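Local coordinates for protein peptidylprolyl Isomerase (Naegleria fowleri, PDB 6B4P) that probably catalyses the cis-trans isomerisation of peptide bonds preceding proline, as an FKBP-type peptidyl-prolyl isomerase, at residues D12-S17 with K24-A29; F94-D99 with L117-E122. One frame throughout, in Å; residues are numbered along the deposited sequence.

Contact 1: residues D12-S17 with K24-A29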
# COMPACT_ATOMS: atom_id res chain seq x y z
N ASP A 12 10.87 2.93 12.99
CA ASP A 12 11.75 2.12 12.16
C ASP A 12 10.92 1.18 11.29
O ASP A 12 9.71 1.02 11.46
CB ASP A 12 12.72 1.31 13.01
CG ASP A 12 13.89 2.14 13.51
OD1 ASP A 12 14.61 2.74 12.67
OD2 ASP A 12 14.08 2.19 14.74
N TRP A 13 11.60 0.52 10.34
CA TRP A 13 10.91 -0.41 9.44
C TRP A 13 10.32 -1.58 10.22
O TRP A 13 10.98 -2.17 11.09
CB TRP A 13 11.87 -0.93 8.37
CG TRP A 13 12.25 0.07 7.33
CD1 TRP A 13 13.49 0.61 7.12
CD2 TRP A 13 11.39 0.62 6.32
NE1 TRP A 13 13.45 1.47 6.05
CE2 TRP A 13 12.18 1.51 5.55
CE3 TRP A 13 10.04 0.47 6.01
CZ2 TRP A 13 11.65 2.22 4.47
CZ3 TRP A 13 9.52 1.18 4.93
CH2 TRP A 13 10.33 2.05 4.18
N ILE A 14 9.07 -1.90 9.91
CA ILE A 14 8.32 -3.01 10.49
C ILE A 14 8.12 -4.04 9.38
O ILE A 14 7.46 -3.74 8.38
CB ILE A 14 6.96 -2.55 11.04
CG1 ILE A 14 7.15 -1.49 12.13
CG2 ILE A 14 6.15 -3.73 11.56
CD1 ILE A 14 5.90 -0.72 12.45
N PRO A 15 8.65 -5.26 9.51
CA PRO A 15 8.44 -6.27 8.46
C PRO A 15 7.00 -6.76 8.43
O PRO A 15 6.37 -6.95 9.47
CB PRO A 15 9.41 -7.40 8.85
CG PRO A 15 10.32 -6.81 9.90
CD PRO A 15 9.51 -5.76 10.59
N ILE A 16 6.50 -6.98 7.21
CA ILE A 16 5.15 -7.48 6.98
C ILE A 16 5.18 -8.91 6.45
O ILE A 16 4.48 -9.79 6.94
CB ILE A 16 4.37 -6.56 6.03
CG1 ILE A 16 4.21 -5.17 6.63
CG2 ILE A 16 2.99 -7.14 5.72
CD1 ILE A 16 3.75 -4.17 5.63
N SER A 17 6.00 -9.15 5.43
CA SER A 17 6.13 -10.47 4.83
C SER A 17 7.13 -11.32 5.60
O SER A 17 7.98 -10.82 6.34
CB SER A 17 6.56 -10.35 3.38
OG SER A 17 7.82 -9.70 3.29
N LYS A 24 6.98 -1.69 6.43
CA LYS A 24 6.37 -0.38 6.56
C LYS A 24 6.92 0.39 7.75
O LYS A 24 7.48 -0.19 8.69
CB LYS A 24 4.84 -0.48 6.70
CG LYS A 24 4.40 -0.93 8.08
CD LYS A 24 2.86 -1.07 8.19
CE LYS A 24 2.48 -1.48 9.59
NZ LYS A 24 0.98 -1.65 9.77
N LYS A 25 6.77 1.71 7.69
CA LYS A 25 6.96 2.61 8.81
C LYS A 25 5.63 3.29 9.09
O LYS A 25 4.98 3.76 8.15
CB LYS A 25 8.03 3.67 8.50
CG LYS A 25 9.45 3.12 8.38
CD LYS A 25 10.35 4.06 7.59
CE LYS A 25 10.32 5.48 8.12
NZ LYS A 25 11.18 6.37 7.28
N ILE A 26 5.21 3.32 10.35
CA ILE A 26 3.95 3.96 10.70
C ILE A 26 4.20 5.46 10.80
O ILE A 26 5.09 5.91 11.53
CB ILE A 26 3.36 3.39 12.00
CG1 ILE A 26 3.02 1.91 11.79
CG2 ILE A 26 2.11 4.16 12.41
CD1 ILE A 26 2.51 1.21 13.03
N ILE A 27 3.44 6.24 10.03
CA ILE A 27 3.53 7.69 10.08
C ILE A 27 2.58 8.26 11.11
O ILE A 27 2.96 9.06 11.97
CB ILE A 27 3.24 8.27 8.68
CG1 ILE A 27 4.21 7.73 7.64
CG2 ILE A 27 3.24 9.79 8.71
CD1 ILE A 27 3.88 8.14 6.23
N THR A 28 1.32 7.85 11.04
CA THR A 28 0.28 8.28 11.96
C THR A 28 -0.43 7.04 12.47
O THR A 28 -0.95 6.26 11.67
CB THR A 28 -0.73 9.21 11.28
OG1 THR A 28 -0.03 10.30 10.67
CG2 THR A 28 -1.74 9.73 12.29
N ALA A 29 -0.44 6.86 13.79
CA ALA A 29 -1.14 5.72 14.35
C ALA A 29 -2.63 5.82 14.08
O ALA A 29 -3.20 6.91 13.97
CB ALA A 29 -0.88 5.62 15.85

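Contact 2: residues F94-D99 with L117-E122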
# COMPACT_ATOMS: atom_id res chain seq x y z
N PHE A 94 5.26 2.29 2.93
CA PHE A 94 5.59 0.93 2.56
C PHE A 94 6.69 0.89 1.51
O PHE A 94 6.65 1.63 0.53
CB PHE A 94 4.37 0.20 1.99
CG PHE A 94 3.27 -0.03 2.98
CD1 PHE A 94 3.12 -1.26 3.60
CD2 PHE A 94 2.35 0.98 3.27
CE1 PHE A 94 2.08 -1.48 4.51
CE2 PHE A 94 1.30 0.75 4.17
CZ PHE A 94 1.18 -0.48 4.79
N GLU A 95 7.65 -0.01 1.71
CA GLU A 95 8.57 -0.42 0.66
C GLU A 95 8.07 -1.74 0.10
O GLU A 95 7.97 -2.73 0.84
CB GLU A 95 9.99 -0.56 1.19
CG GLU A 95 10.97 -0.92 0.10
CD GLU A 95 12.42 -0.69 0.52
OE1 GLU A 95 12.77 0.44 0.90
OE2 GLU A 95 13.18 -1.67 0.51
N ILE A 96 7.79 -1.77 -1.20
CA ILE A 96 7.16 -2.92 -1.84
C ILE A 96 8.07 -3.41 -2.95
O ILE A 96 8.06 -2.87 -4.06
CB ILE A 96 5.76 -2.56 -2.37
CG1 ILE A 96 4.90 -2.00 -1.24
CG2 ILE A 96 5.09 -3.79 -2.96
CD1 ILE A 96 3.41 -1.88 -1.57
N PRO A 97 8.84 -4.48 -2.71
CA PRO A 97 9.67 -5.06 -3.77
C PRO A 97 8.84 -5.47 -4.97
O PRO A 97 7.63 -5.71 -4.89
CB PRO A 97 10.32 -6.27 -3.09
CG PRO A 97 10.25 -5.97 -1.61
CD PRO A 97 8.97 -5.22 -1.44
N SER A 98 9.53 -5.57 -6.12
CA SER A 98 8.85 -5.87 -7.37
C SER A 98 8.11 -7.20 -7.30
O SER A 98 7.02 -7.34 -7.89
CB SER A 98 9.85 -5.86 -8.53
OG SER A 98 10.82 -6.88 -8.39
N ASP A 99 8.63 -8.17 -6.56
CA ASP A 99 7.92 -9.44 -6.47
C ASP A 99 6.69 -9.36 -5.57
O ASP A 99 5.96 -10.36 -5.47
CB ASP A 99 8.85 -10.57 -6.01
CG ASP A 99 9.58 -10.27 -4.71
OD1 ASP A 99 9.92 -9.11 -4.45
OD2 ASP A 99 9.85 -11.23 -3.95
N LEU A 117 8.39 -0.39 -5.46
CA LEU A 117 7.45 0.71 -5.35
C LEU A 117 7.37 1.16 -3.90
O LEU A 117 7.28 0.32 -3.00
CB LEU A 117 6.04 0.32 -5.83
CG LEU A 117 5.97 -0.26 -7.23
CD1 LEU A 117 4.53 -0.61 -7.55
CD2 LEU A 117 6.53 0.72 -8.26
N MET A 118 7.38 2.47 -3.69
CA MET A 118 7.16 3.04 -2.36
C MET A 118 5.75 3.63 -2.30
O MET A 118 5.33 4.34 -3.22
CB MET A 118 8.18 4.13 -2.06
CG MET A 118 9.62 3.75 -2.36
SD MET A 118 10.21 2.31 -1.43
CE MET A 118 10.07 2.88 0.26
N PHE A 119 5.02 3.35 -1.22
CA PHE A 119 3.67 3.88 -1.09
C PHE A 119 3.47 4.47 0.30
O PHE A 119 3.75 3.81 1.30
CB PHE A 119 2.58 2.82 -1.31
CG PHE A 119 2.37 2.43 -2.75
CD1 PHE A 119 1.52 3.16 -3.56
CD2 PHE A 119 2.98 1.31 -3.27
CE1 PHE A 119 1.29 2.78 -4.88
CE2 PHE A 119 2.78 0.94 -4.58
CZ PHE A 119 1.93 1.66 -5.38
N GLU A 120 2.93 5.69 0.34
CA GLU A 120 2.23 6.17 1.53
C GLU A 120 0.78 5.73 1.36
O GLU A 120 0.19 6.01 0.33
CB GLU A 120 2.28 7.69 1.66
CG GLU A 120 3.65 8.27 1.97
CD GLU A 120 3.56 9.64 2.61
OE1 GLU A 120 2.49 10.28 2.50
OE2 GLU A 120 4.55 10.07 3.24
N ILE A 121 0.23 5.03 2.36
CA ILE A 121 -1.16 4.57 2.32
C ILE A 121 -1.85 4.98 3.61
O ILE A 121 -1.31 4.76 4.70
CB ILE A 121 -1.26 3.04 2.15
CG1 ILE A 121 -0.49 2.57 0.91
CG2 ILE A 121 -2.72 2.62 2.08
CD1 ILE A 121 -0.55 1.06 0.71
N GLU A 122 -3.01 5.61 3.49
CA GLU A 122 -3.86 5.92 4.63
C GLU A 122 -5.11 5.06 4.50
O GLU A 122 -5.80 5.12 3.48
CB GLU A 122 -4.24 7.40 4.67
CG GLU A 122 -5.12 7.74 5.86
CD GLU A 122 -5.48 9.21 5.93
OE1 GLU A 122 -5.19 9.94 4.96
OE2 GLU A 122 -6.06 9.64 6.95

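Contact 1: residues D12-S17 with K24-A29
CG and CD of Lys-25 lie over one face of the Trp-13 six-membered ring, with CD 3.6 Å from the ring centroid and only 6° off the ring normal, a CH-pi contact over the face. CG, one carbon nearer the backbone, sits above CE3 of the same ring. The turn about CG-CD of Lys-25 (chi3 53°) lifts CE and NZ off the ring, leaving NZ 5.4 Å from the centroid of the Trp-13 six-membered ring, so any cation-pi term here is long and at most weak; the CG and CD methylenes carry the contact. Lys-23 supplies a further cation-pi contact to the indole.

Beside this CH-pi contact, Ile-14 and Lys-24 form an antiparallel hydrogen-bonded pair. Ile-14 N donates to Lys-24 O at 2.6 Å, and Lys-24 N returns a bond to Ile-14 O at 2.9 Å. The two reciprocal bonds identify a short beta hairpin, strand 14-15 turning back into strand 23-26, which forms the margin of the FKBP sheet; strand 23-26 pairs in turn with strand 91-96.

Around this pair the apolar contacts are few. Ile-14 CD1 meets Ile-26 CD1 at 3.9 Å, end methyl against end methyl, the two side chains running at a slant to each other. Ile-16 instead crosses Lys-24 at about a right angle, its CD1 4.0 Å from Lys-24 CB and close to CG and CD as well. Lys-24 CG lies between the backbone N and the carbonyl carbon (chi1 76°), and the chain beyond it is fully extended, carrying NZ past Ile-16 to a salt bridge with Glu-90 and a hydrogen bond with Ser-85 OG.

Contact 2: residues F94-D99 with L117-E122
Four backbone hydrogen bonds join Phe-94 and Ile-96 to Phe-119 and Leu-117. Phe-94 N donates to Phe-119 O at 2.7 Å and Phe-119 N to Phe-94 O at 2.9 Å; Ile-96 and Leu-117 exchange a second reciprocal pair, in which Leu-117 N reaches Ile-96 O at 2.9 Å. Glu-95 and Met-118 stand between them as a non-hydrogen-bonded pair, where Met-118 CA makes a CA-H...O contact of 3.3 Å with Phe-94 O. The edge of the Phe-94 ring faces Phe-119 O, which lies in the ring plane. The axes of strand segments 94-96 and 117-122 make 154° between their N-to-C directions, antiparallel with a clear twist.

Apolar packing falls on the face that carries Phe-94, Ile-96, Leu-117, Phe-119 and Ile-121. Ile-96 CD1 comes to 3.6 Å from Phe-119 CD2, approaching that ring obliquely; Trp-79 meets the same ring edge-to-face and also touches Ile-96 and Ile-121. Phe-94 lies across Ile-121 at about a right angle, CD2 and CE2 of Phe-94 both 3.9 Å from Ile-121 CD1.

Mixed contacts occupy the other face. Glu-95 and Met-118 lie side by side and point the same way. Bends at chi2 and chi3 (-60° and -61°) fold the Met-118 thioether back over Glu-95, placing CE 3.6 Å from Glu-95 CB and SD 3.7 Å from Glu-95 CG. The Glu-95 carboxylate has a long, weak ion pair with Lys-23.

Strand 117-126 pairs with strand 41-50 along its other edge, and helix 77-84 lies against the apolar face through Trp-79: this is the antiparallel sheet wrapped around a short helix that defines the FKBP domain.

From the N terminus, contact 1 closes first, turning residues 12-17 back against 24-29 across a connection of six residues, one of them already in strand 23-26. The chain then passes through strand 41-50, strand 66-69 and helix 77-84 before contact 2 opens, and the 17 residues between 94-99 and 117-122, which hold neither helix nor strand, form its loop. The two closures follow one another in series, neither nesting nor crossing. Their centres are 11 Å apart, yet they meet: Ile-16 CD1 approaches Phe-94 CE1 to 3.4 Å. Contact 1 closes the N-terminal hairpin, and the pairing of strand 23-26 with 91-96 joins that hairpin to the sheet that contact 2 holds together nearer the centre.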